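Local structure of uncharacterized protein PH0987 (Pyrococcus horikoshii, 2PHC) at residues A[23-26]-A[27-30]; A[46-49]-A[50-53]; A[67-70]-A[71-74]; A[89-93]-A[94-98]; A[138-141]-A[142-146]. The protein is of unknown function but probably binds ATP and acts as a hydrolase, with a carboxyltransferase-type domain. One frame throughout, in Å; residues are numbered along the deposited sequence.

Contact 1: A[23-26]-A[27-30]; sequences INDR and VHSL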
# COMPACT_ATOMS: atom_id res chain seq x y z
N ILE A 23 0.05 8.26 -0.39
CA ILE A 23 0.26 9.70 -0.52
C ILE A 23 0.35 10.77 0.57
O ILE A 23 1.26 11.62 0.53
CB ILE A 23 -0.36 10.26 -1.80
CG1 ILE A 23 0.04 9.31 -2.92
CG2 ILE A 23 0.18 11.73 -2.13
CD1 ILE A 23 -0.15 9.87 -4.20
N ASN A 24 -0.56 10.68 1.52
CA ASN A 24 -0.51 11.44 2.72
C ASN A 24 0.71 11.04 3.53
O ASN A 24 1.42 11.92 4.00
CB ASN A 24 -1.86 11.38 3.53
CG ASN A 24 -1.88 12.41 4.66
OD1 ASN A 24 -1.29 12.15 5.74
ND2 ASN A 24 -2.44 13.61 4.38
N ASP A 25 1.00 9.74 3.64
CA ASP A 25 2.13 9.30 4.45
C ASP A 25 3.52 9.45 3.81
O ASP A 25 4.54 9.68 4.54
CB ASP A 25 1.97 7.90 4.93
CG ASP A 25 2.92 7.58 6.05
OD1 ASP A 25 2.73 8.17 7.15
OD2 ASP A 25 3.85 6.75 5.85
N ARG A 26 3.58 9.33 2.49
CA ARG A 26 4.78 9.73 1.74
C ARG A 26 5.19 11.20 2.03
O ARG A 26 6.34 11.46 2.36
CB ARG A 26 4.63 9.50 0.26
CG ARG A 26 4.47 8.00 -0.13
CD ARG A 26 4.76 7.86 -1.68
NE ARG A 26 4.51 6.47 -2.16
CZ ARG A 26 5.47 5.56 -2.41
NH1 ARG A 26 6.76 5.89 -2.26
NH2 ARG A 26 5.14 4.32 -2.83
N VAL A 27 4.23 12.13 1.89
CA VAL A 27 4.38 13.54 2.19
C VAL A 27 4.94 13.67 3.56
O VAL A 27 6.03 14.20 3.74
CB VAL A 27 3.05 14.33 2.04
CG1 VAL A 27 3.17 15.74 2.53
CG2 VAL A 27 2.59 14.33 0.59
N HIS A 28 4.22 13.12 4.53
CA HIS A 28 4.61 13.21 5.92
C HIS A 28 6.02 12.56 6.20
O HIS A 28 6.83 13.13 6.88
CB HIS A 28 3.54 12.59 6.80
CG HIS A 28 3.87 12.61 8.25
ND1 HIS A 28 3.88 11.46 9.03
CD2 HIS A 28 4.12 13.64 9.09
CE1 HIS A 28 4.19 11.78 10.27
NE2 HIS A 28 4.36 13.10 10.33
N SER A 29 6.28 11.39 5.67
CA SER A 29 7.55 10.68 5.83
C SER A 29 8.71 11.45 5.21
O SER A 29 9.76 11.45 5.75
CB SER A 29 7.46 9.33 5.10
OG SER A 29 6.50 8.55 5.69
N LEU A 30 8.48 12.08 4.08
CA LEU A 30 9.44 12.88 3.42
C LEU A 30 9.74 14.12 4.24
O LEU A 30 10.91 14.49 4.33
CB LEU A 30 8.93 13.24 2.03
CG LEU A 30 9.72 14.14 1.09
CD1 LEU A 30 11.25 13.89 0.94
CD2 LEU A 30 9.06 14.18 -0.26
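Val27 lays its CG2 methyl back over the preceding turn of helix 21-37, 3.0 Å from Ile23 O, the same carbonyl that its backbone N reaches through a weak bond. The placing follows from chi1 of 172°, which sends CG1 opposite the backbone N and leaves CG2 beside it. Arg26 joins the contact through its backbone, its O taking Leu30 N at 2.8 Å. Its side chain runs extended away from this turn, over Leu122 and Ile81, and its NH2 forms a salt bridge with Glu22. The polar side belongs to Asp25. Its carbonyl O is gripped twice by one residue, by Ser29 N at 2.7 Å and by Ser29 OG at 2.5 Å, the two donors arriving from opposite faces of the carbonyl plane and the hydroxyl lying well above it. Asp25 OD1 meets the edge of the His28 ring, 4.0 Å from ND1, with carboxylate and ring planes turned 56° apart. Ser29 also touches helix 63-82 through Glu77 and Arg80. Bonds from each N to the carbonyl four residues back, with a serine hydroxyl doubling one of them, are characteristic of an alpha-helix; this one buries Val27 and Leu30 and leaves Asn24, Asp25 and His28 exposed.

Contact 2: A[46-49]-A[50-53]; sequences VPAY and SSLL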
# COMPACT_ATOMS: atom_id res chain seq x y z
N VAL A 46 5.73 22.78 4.19
CA VAL A 46 4.27 22.91 4.26
C VAL A 46 3.79 21.69 3.53
O VAL A 46 3.86 21.63 2.32
CB VAL A 46 3.75 24.25 3.53
CG1 VAL A 46 2.28 24.52 3.86
CG2 VAL A 46 4.66 25.52 3.87
N PRO A 47 3.44 20.64 4.27
CA PRO A 47 2.84 19.46 3.62
C PRO A 47 1.48 19.82 3.06
O PRO A 47 0.81 20.61 3.67
CB PRO A 47 2.74 18.45 4.79
CG PRO A 47 2.66 19.30 6.07
CD PRO A 47 3.62 20.44 5.73
N ALA A 48 1.04 19.24 1.94
CA ALA A 48 -0.38 19.29 1.51
C ALA A 48 -0.69 17.86 1.23
O ALA A 48 0.23 17.04 1.35
CB ALA A 48 -0.58 20.21 0.21
N TYR A 49 -1.92 17.54 0.79
CA TYR A 49 -2.35 16.14 0.64
C TYR A 49 -1.59 15.27 -0.36
O TYR A 49 -1.51 14.05 -0.20
CB TYR A 49 -3.86 16.07 0.33
CG TYR A 49 -4.18 16.52 -1.10
CD1 TYR A 49 -4.36 15.60 -2.12
CD2 TYR A 49 -4.25 17.89 -1.45
CE1 TYR A 49 -4.62 16.02 -3.45
CE2 TYR A 49 -4.49 18.30 -2.75
CZ TYR A 49 -4.69 17.33 -3.74
OH TYR A 49 -4.96 17.68 -5.06
N SER A 50 -1.13 15.87 -1.45
CA SER A 50 -0.26 15.18 -2.42
C SER A 50 0.95 16.03 -2.77
O SER A 50 1.47 15.87 -3.81
CB SER A 50 -1.02 14.79 -3.70
OG SER A 50 -1.71 15.91 -4.26
N SER A 51 1.43 16.91 -1.89
CA SER A 51 2.69 17.60 -2.17
C SER A 51 3.39 18.16 -0.93
O SER A 51 2.75 18.34 0.11
CB SER A 51 2.44 18.74 -3.12
OG SER A 51 1.33 19.49 -2.64
N LEU A 52 4.65 18.50 -1.02
CA LEU A 52 5.32 19.21 0.03
C LEU A 52 6.05 20.40 -0.45
O LEU A 52 6.88 20.31 -1.27
CB LEU A 52 6.27 18.29 0.76
CG LEU A 52 7.20 18.83 1.80
CD1 LEU A 52 6.48 19.11 3.01
CD2 LEU A 52 8.17 17.78 2.02
N LEU A 53 5.72 21.53 0.12
CA LEU A 53 6.37 22.76 -0.18
C LEU A 53 7.60 22.97 0.66
O LEU A 53 7.57 22.80 1.82
CB LEU A 53 5.41 23.92 -0.13
CG LEU A 53 5.92 25.26 -0.62
CD1 LEU A 53 6.16 25.28 -2.04
CD2 LEU A 53 5.05 26.34 -0.20
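Val46 and Leu53 pair across an antiparallel beta hairpin whose strands, 42-48 and 51-56, are joined by a type I turn from Ala48 to Ser51. Two backbone bonds tie this pair: Leu53 N to Val46 O at 2.9 Å, and Val46 N to Leu53 O at 3.0 Å, the latter donor on a lone pair in the carbonyl plane. Their side chains lie alongside each other, pointing the same way, with the two CB atoms 4.0 Å apart. Nearer the turn, Ala48 N gives Ser51 O a bond of 2.7 Å, and its return mate is weak. The tightly packed part centres on Leu52, whose CD1 comes within 3.6 Å of Pro47 N; the leucine is buried, touching Leu30 and Ala31 of helix 21-37 and Ile13 of strand 10-14. Strand 42-48, outermost in its sheet, is the solvent side, where Val46, Pro47 and Ala48 are all exposed. At the turn, Asp17 holds both corner residues, taking a hydrogen bond from Tyr49 OH and giving a weak one from its N to Ser50 OG. Ser50 OG, placed by chi1 of 52°, stands over one face of the Tyr49 ring, shifted toward its rim and 3.0 Å from Tyr49 CE1.

Contact 3: A[67-70]-A[71-74]; sequences ESYL and KRIS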
# COMPACT_ATOMS: atom_id res chain seq x y z
N GLU A 67 17.68 22.14 -5.16
CA GLU A 67 17.01 21.26 -6.02
C GLU A 67 17.59 19.83 -5.95
O GLU A 67 16.82 18.84 -5.84
CB GLU A 67 17.05 21.78 -7.44
CG GLU A 67 16.42 20.84 -8.39
CD GLU A 67 16.49 21.38 -9.76
OE1 GLU A 67 17.52 22.06 -10.08
OE2 GLU A 67 15.52 21.11 -10.53
N SER A 68 18.95 19.75 -6.00
CA SER A 68 19.68 18.48 -6.06
C SER A 68 19.42 17.72 -4.82
O SER A 68 19.14 16.54 -4.91
CB SER A 68 21.23 18.65 -6.26
OG SER A 68 21.51 19.22 -7.56
N TYR A 69 19.54 18.39 -3.68
CA TYR A 69 19.36 17.75 -2.41
C TYR A 69 17.95 17.08 -2.23
O TYR A 69 17.81 16.07 -1.49
CB TYR A 69 19.48 18.86 -1.37
CG TYR A 69 19.28 18.44 0.08
CD1 TYR A 69 20.37 18.33 0.95
CD2 TYR A 69 17.97 18.19 0.61
CE1 TYR A 69 20.21 18.00 2.27
CE2 TYR A 69 17.79 17.84 1.97
CZ TYR A 69 18.93 17.71 2.77
OH TYR A 69 18.85 17.39 4.11
N LEU A 70 16.93 17.64 -2.88
CA LEU A 70 15.56 17.26 -2.58
C LEU A 70 15.36 16.07 -3.47
O LEU A 70 14.64 15.16 -3.11
CB LEU A 70 14.54 18.37 -2.90
CG LEU A 70 14.42 19.58 -1.98
CD1 LEU A 70 13.36 20.61 -2.61
CD2 LEU A 70 14.00 19.13 -0.62
N LYS A 71 16.07 16.08 -4.60
CA LYS A 71 16.02 14.97 -5.50
C LYS A 71 16.64 13.74 -4.80
O LYS A 71 16.19 12.63 -5.02
CB LYS A 71 16.75 15.31 -6.81
CG LYS A 71 15.87 15.77 -7.92
CD LYS A 71 16.69 16.58 -8.93
CE LYS A 71 15.72 17.35 -9.89
NZ LYS A 71 16.32 17.91 -11.15
N ARG A 72 17.61 13.98 -3.90
CA ARG A 72 18.45 12.93 -3.30
C ARG A 72 17.78 12.36 -2.06
O ARG A 72 17.70 11.16 -1.87
CB ARG A 72 19.83 13.49 -2.97
CG ARG A 72 20.45 14.11 -4.33
CD ARG A 72 21.77 14.70 -4.22
NE ARG A 72 21.97 15.51 -3.02
CZ ARG A 72 22.96 16.40 -2.87
NH1 ARG A 72 23.85 16.56 -3.86
NH2 ARG A 72 23.07 17.08 -1.74
N ILE A 73 17.27 13.24 -1.25
CA ILE A 73 16.43 12.81 -0.14
C ILE A 73 15.12 12.06 -0.60
O ILE A 73 14.82 11.08 -0.03
CB ILE A 73 16.35 13.98 0.91
CG1 ILE A 73 15.87 13.49 2.28
CG2 ILE A 73 15.52 15.11 0.42
CD1 ILE A 73 16.42 14.32 3.32
N SER A 74 14.49 12.40 -1.74
CA SER A 74 13.37 11.64 -2.26
C SER A 74 13.64 10.23 -2.83
O SER A 74 12.75 9.32 -2.79
CB SER A 74 12.68 12.46 -3.35
OG SER A 74 12.74 13.82 -3.00
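Glu67 and Lys71 run side by side, one turn apart on the alpha-helix 63-82, and illustrate how i to i+4 spacing brings opposite charges together. Both chains are extended beyond CG and point the same way, which leaves Glu67 OE2 3.4 Å from Lys71 NZ in a long, weak salt bridge, while the methylenes Glu67 CG and Lys71 CE touch at 3.9 Å. With an alanine in place of Glu67, the Lys71 ammonium would probably lose its carboxylate mate and be set free to swing about its flexible chain.

Most backbone bonds are of the i to i+4 kind. Glu67 O accepts Lys71 N at 3.1 Å, and Leu70 N adds an i to i+3 bond from the same face of its plane. Arg72 N is bonded weakly, to Ser68 O and Tyr69 O. Ile73 N reaches Tyr69 O almost straight, at 2.9 Å and an N-H...O angle of 175°.

A further charged group is the Arg72 guanidinium. As modelled, a bend at chi3 (-42°) turns it back toward Tyr69, whose N lies over one of its faces, and NH2 sits 4.0 Å from Tyr69 CD1.

Apolar packing supplies the other side. Leu70 and Ile73 meet Ile34 of helix 21-37, Leu70 also touches Ile3 and Phe11 of the sheet, and the Tyr69 ring is in edge-to-face contact with Trp41. Tyr69 CE2 lies 3.9 Å from Ile73 CG2. That methyl stands between the isoleucine's own backbone N and carbonyl carbon, and is held just 3.1 Å from Tyr69 O.

Contact 4: A[89-93]-A[94-98]; sequences PVAYG and GEFGP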
# COMPACT_ATOMS: atom_id res chain seq x y z
N PRO A 89 1.96 -12.04 -5.24
CA PRO A 89 1.13 -12.40 -6.38
C PRO A 89 -0.22 -12.98 -5.90
O PRO A 89 -0.25 -13.76 -4.94
CB PRO A 89 2.00 -13.41 -7.16
CG PRO A 89 2.78 -14.05 -6.18
CD PRO A 89 3.12 -12.97 -5.14
N VAL A 90 -1.29 -12.49 -6.55
CA VAL A 90 -2.68 -12.81 -6.32
C VAL A 90 -3.21 -13.09 -7.69
O VAL A 90 -3.14 -12.22 -8.56
CB VAL A 90 -3.53 -11.56 -5.81
CG1 VAL A 90 -5.01 -11.93 -5.54
CG2 VAL A 90 -2.93 -10.89 -4.53
N ALA A 91 -3.70 -14.31 -7.91
CA ALA A 91 -4.63 -14.61 -9.06
C ALA A 91 -6.06 -14.16 -8.71
O ALA A 91 -6.71 -14.76 -7.90
CB ALA A 91 -4.55 -16.11 -9.43
N TYR A 92 -6.50 -13.05 -9.29
CA TYR A 92 -7.83 -12.43 -9.03
C TYR A 92 -8.91 -13.02 -9.94
O TYR A 92 -8.60 -13.54 -11.04
CB TYR A 92 -7.82 -10.92 -9.31
CG TYR A 92 -7.02 -10.03 -8.41
CD1 TYR A 92 -5.67 -9.81 -8.62
CD2 TYR A 92 -7.63 -9.34 -7.36
CE1 TYR A 92 -4.93 -8.95 -7.76
CE2 TYR A 92 -6.90 -8.48 -6.50
CZ TYR A 92 -5.57 -8.30 -6.73
OH TYR A 92 -4.84 -7.51 -5.92
N GLY A 93 -10.16 -12.92 -9.47
CA GLY A 93 -11.36 -13.46 -10.11
C GLY A 93 -11.48 -14.96 -10.37
O GLY A 93 -10.61 -15.75 -9.98
N GLY A 94 -12.59 -15.35 -11.03
CA GLY A 94 -12.84 -16.75 -11.42
C GLY A 94 -13.03 -17.62 -10.20
O GLY A 94 -13.78 -17.28 -9.27
N GLU A 95 -12.31 -18.72 -10.16
CA GLU A 95 -12.52 -19.66 -9.11
C GLU A 95 -11.83 -19.27 -7.81
O GLU A 95 -12.23 -19.67 -6.71
CB GLU A 95 -12.06 -21.03 -9.56
CG GLU A 95 -12.80 -22.12 -8.80
CD GLU A 95 -14.28 -22.33 -9.20
OE1 GLU A 95 -14.97 -21.41 -9.76
OE2 GLU A 95 -14.74 -23.46 -8.89
N PHE A 96 -10.80 -18.48 -7.99
CA PHE A 96 -9.92 -17.98 -6.92
C PHE A 96 -10.55 -16.89 -6.09
O PHE A 96 -10.25 -16.79 -4.90
CB PHE A 96 -8.70 -17.41 -7.57
CG PHE A 96 -7.84 -18.41 -8.21
CD1 PHE A 96 -7.21 -19.37 -7.47
CD2 PHE A 96 -7.58 -18.35 -9.57
CE1 PHE A 96 -6.33 -20.29 -8.07
CE2 PHE A 96 -6.67 -19.25 -10.18
CZ PHE A 96 -6.04 -20.22 -9.43
N GLY A 97 -11.38 -16.08 -6.72
CA GLY A 97 -12.21 -15.18 -5.98
C GLY A 97 -13.60 -15.26 -6.51
O GLY A 97 -13.82 -14.76 -7.61
N PRO A 98 -14.50 -16.02 -5.86
CA PRO A 98 -15.96 -16.12 -6.17
C PRO A 98 -16.78 -14.86 -5.99
O PRO A 98 -17.87 -14.69 -6.60
CB PRO A 98 -16.45 -17.20 -5.20
CG PRO A 98 -15.31 -17.47 -4.26
CD PRO A 98 -14.06 -17.09 -4.95
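The Phe96 ring lies over the methyl of Ala91, five residues back along the chain, in a CH-pi contact. Ala91 CB stands 4.0 Å from the centroid of the Phe96 ring, 23° off its normal and displaced toward the rim, where CD2 at 3.8 Å is its nearest ring atom. The ring is brought there by chi1 of -68°, which sets CG beside the phenylalanine's own backbone N, and CB of Phe96 comes within 3.3 Å of Ala91 O. Phe216 also meets both partners, its ring lying at about 30° to that of Phe96. Were Phe96 replaced by an alanine, the methyl of Ala91 would probably lose its aromatic cover and a gap would open beside Phe216.

Polar support for the turn comes from Gly93 O, which sits at the edge of the Phe96 ring and receives two weak bonds, from Phe96 N and from Gly97 N, each at 3.4 Å. Gly93 and Gly94 both have positive phi, which favours glycine and lets the chain reverse sharply just after the strand. On Tyr92 the side chain leads elsewhere: Val90 CG1 covers one ring face, and the hydroxyl is hydrogen-bonded to His118 ND1. In a beta domain consistent with the cyclophilin-like class of its family, the i to i+4 bond from Gly97 weakly closes a glycine-rich, five-residue alpha-turn, which follows strand 85-92 and leads toward helix 100-107.

Contact 5: A[138-141]-A[142-146]; sequences GGMD and ERIAT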
# COMPACT_ATOMS: atom_id res chain seq x y z
N GLY A 138 -4.04 -2.31 6.04
CA GLY A 138 -4.60 -1.03 6.17
C GLY A 138 -4.27 -0.40 4.85
O GLY A 138 -3.32 -0.77 4.20
N GLY A 139 -5.07 0.56 4.44
CA GLY A 139 -4.66 1.31 3.25
C GLY A 139 -5.60 1.09 2.05
O GLY A 139 -5.43 1.71 1.08
N MET A 140 -6.61 0.22 2.15
CA MET A 140 -7.50 -0.09 1.02
C MET A 140 -8.23 1.12 0.50
O MET A 140 -8.93 1.83 1.28
CB MET A 140 -8.59 -1.16 1.43
CG MET A 140 -9.29 -1.85 0.15
SD MET A 140 -10.43 -3.11 0.53
CE MET A 140 -11.63 -2.24 1.18
N ASP A 141 -8.27 1.29 -0.80
CA ASP A 141 -9.22 2.34 -1.38
C ASP A 141 -10.73 2.09 -1.05
O ASP A 141 -11.23 1.01 -1.31
CB ASP A 141 -9.00 2.35 -2.90
CG ASP A 141 -9.56 3.59 -3.58
OD1 ASP A 141 -10.66 4.04 -3.25
OD2 ASP A 141 -8.83 4.18 -4.42
N GLU A 142 -11.45 3.06 -0.48
CA GLU A 142 -12.87 2.89 -0.11
C GLU A 142 -13.91 2.56 -1.23
O GLU A 142 -15.03 2.12 -0.94
CB GLU A 142 -13.32 4.09 0.72
CG GLU A 142 -12.55 4.10 2.01
CD GLU A 142 -12.85 5.23 2.96
OE1 GLU A 142 -13.86 5.99 2.77
OE2 GLU A 142 -12.04 5.33 3.92
N ARG A 143 -13.53 2.76 -2.49
CA ARG A 143 -14.41 2.50 -3.59
C ARG A 143 -14.70 1.03 -3.77
O ARG A 143 -15.62 0.67 -4.52
CB ARG A 143 -13.82 3.07 -4.89
CG ARG A 143 -13.88 4.58 -4.99
CD ARG A 143 -13.11 4.99 -6.26
NE ARG A 143 -11.66 4.85 -6.14
CZ ARG A 143 -10.79 4.85 -7.16
NH1 ARG A 143 -11.22 4.92 -8.43
NH2 ARG A 143 -9.49 4.74 -6.92
N ILE A 144 -13.85 0.19 -3.17
CA ILE A 144 -14.10 -1.26 -3.13
C ILE A 144 -14.59 -1.84 -1.78
O ILE A 144 -14.72 -3.04 -1.65
CB ILE A 144 -12.97 -2.05 -3.75
CG1 ILE A 144 -11.66 -1.81 -3.03
CG2 ILE A 144 -12.85 -1.69 -5.22
CD1 ILE A 144 -10.69 -2.90 -3.36
N ALA A 145 -14.94 -0.95 -0.85
CA ALA A 145 -15.51 -1.31 0.45
C ALA A 145 -16.75 -2.24 0.28
O ALA A 145 -17.62 -1.92 -0.53
CB ALA A 145 -15.89 -0.02 1.22
N THR A 146 -16.84 -3.36 1.01
CA THR A 146 -17.95 -4.32 0.82
C THR A 146 -18.16 -5.10 2.07
O THR A 146 -17.22 -5.80 2.55
CB THR A 146 -17.70 -5.36 -0.35
OG1 THR A 146 -17.28 -4.67 -1.52
CG2 THR A 146 -19.00 -6.15 -0.68
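Asp141 OD1 is gripped twice by Arg143, by the side-chain NE and by the backbone N, each at 3.2 Å and both from the same face of the carboxylate. The second oxygen completes the hold: Asp141 OD2 takes Arg143 NH2 at 2.6 Å, and the arginine thus meets the aspartate side-on, one nitrogen to each oxygen. The fit is not flat. Both oxygens lie near the guanidinium plane, but the two guanidinium donors, NE and NH2, stand more than 40° out of the carboxylate plane, and the two planes are 52° apart. A bend at chi3, -73°, turns the arginine back over its own turn toward the acid, and the three bonds together are likely to fix the rotation of the carboxylate.

Next to this salt bridge lies an apolar pair. Met140 SD rests 3.9 Å from Ile144 CD1, and the bend at the methionine's own chi3 carries CE to 4.1 Å from Ala145 CA. Ile144 CG1 also presses on Asp141 O, at 3.3 Å, the oxygen that accepts a weak bond from Ile144 N. Ile117 of helix 111-119 and Ile163 of strand 160-164 touch the isoleucine, and Asn107 ND2 holds Ala145 O. An aspartate oxygen bonded to the backbone N two residues on is the mark of an Asx turn, here opening the 3-10 turn 142-144 in the connection that follows strand 134-138.

Overall arrangement
The contacts fall into two groups along an elongated chain. Contacts 1, 2 and 3 belong to the part where helices 21-37 and 63-82 pack with the four-stranded antiparallel sheet. Contacts 1 and 2, with centres about 8 Å apart, touch directly: Val27 CG1 lies 3.5 Å from Pro47 CB, and Ile23 CG2 3.5 Å from Ser50 CA. Contact 3 meets contact 1 more lightly, through Leu30 CD1 and Ser74 OG at 4.2 Å. Contacts 4 and 5 belong to the seven-stranded part, with centres about 18 Å apart; His118 meets Tyr92 of the one and Ile144 of the other. The centres of contacts 3 and 4 are about 41 Å apart. No assigned active site or ligand appears to tie the five together.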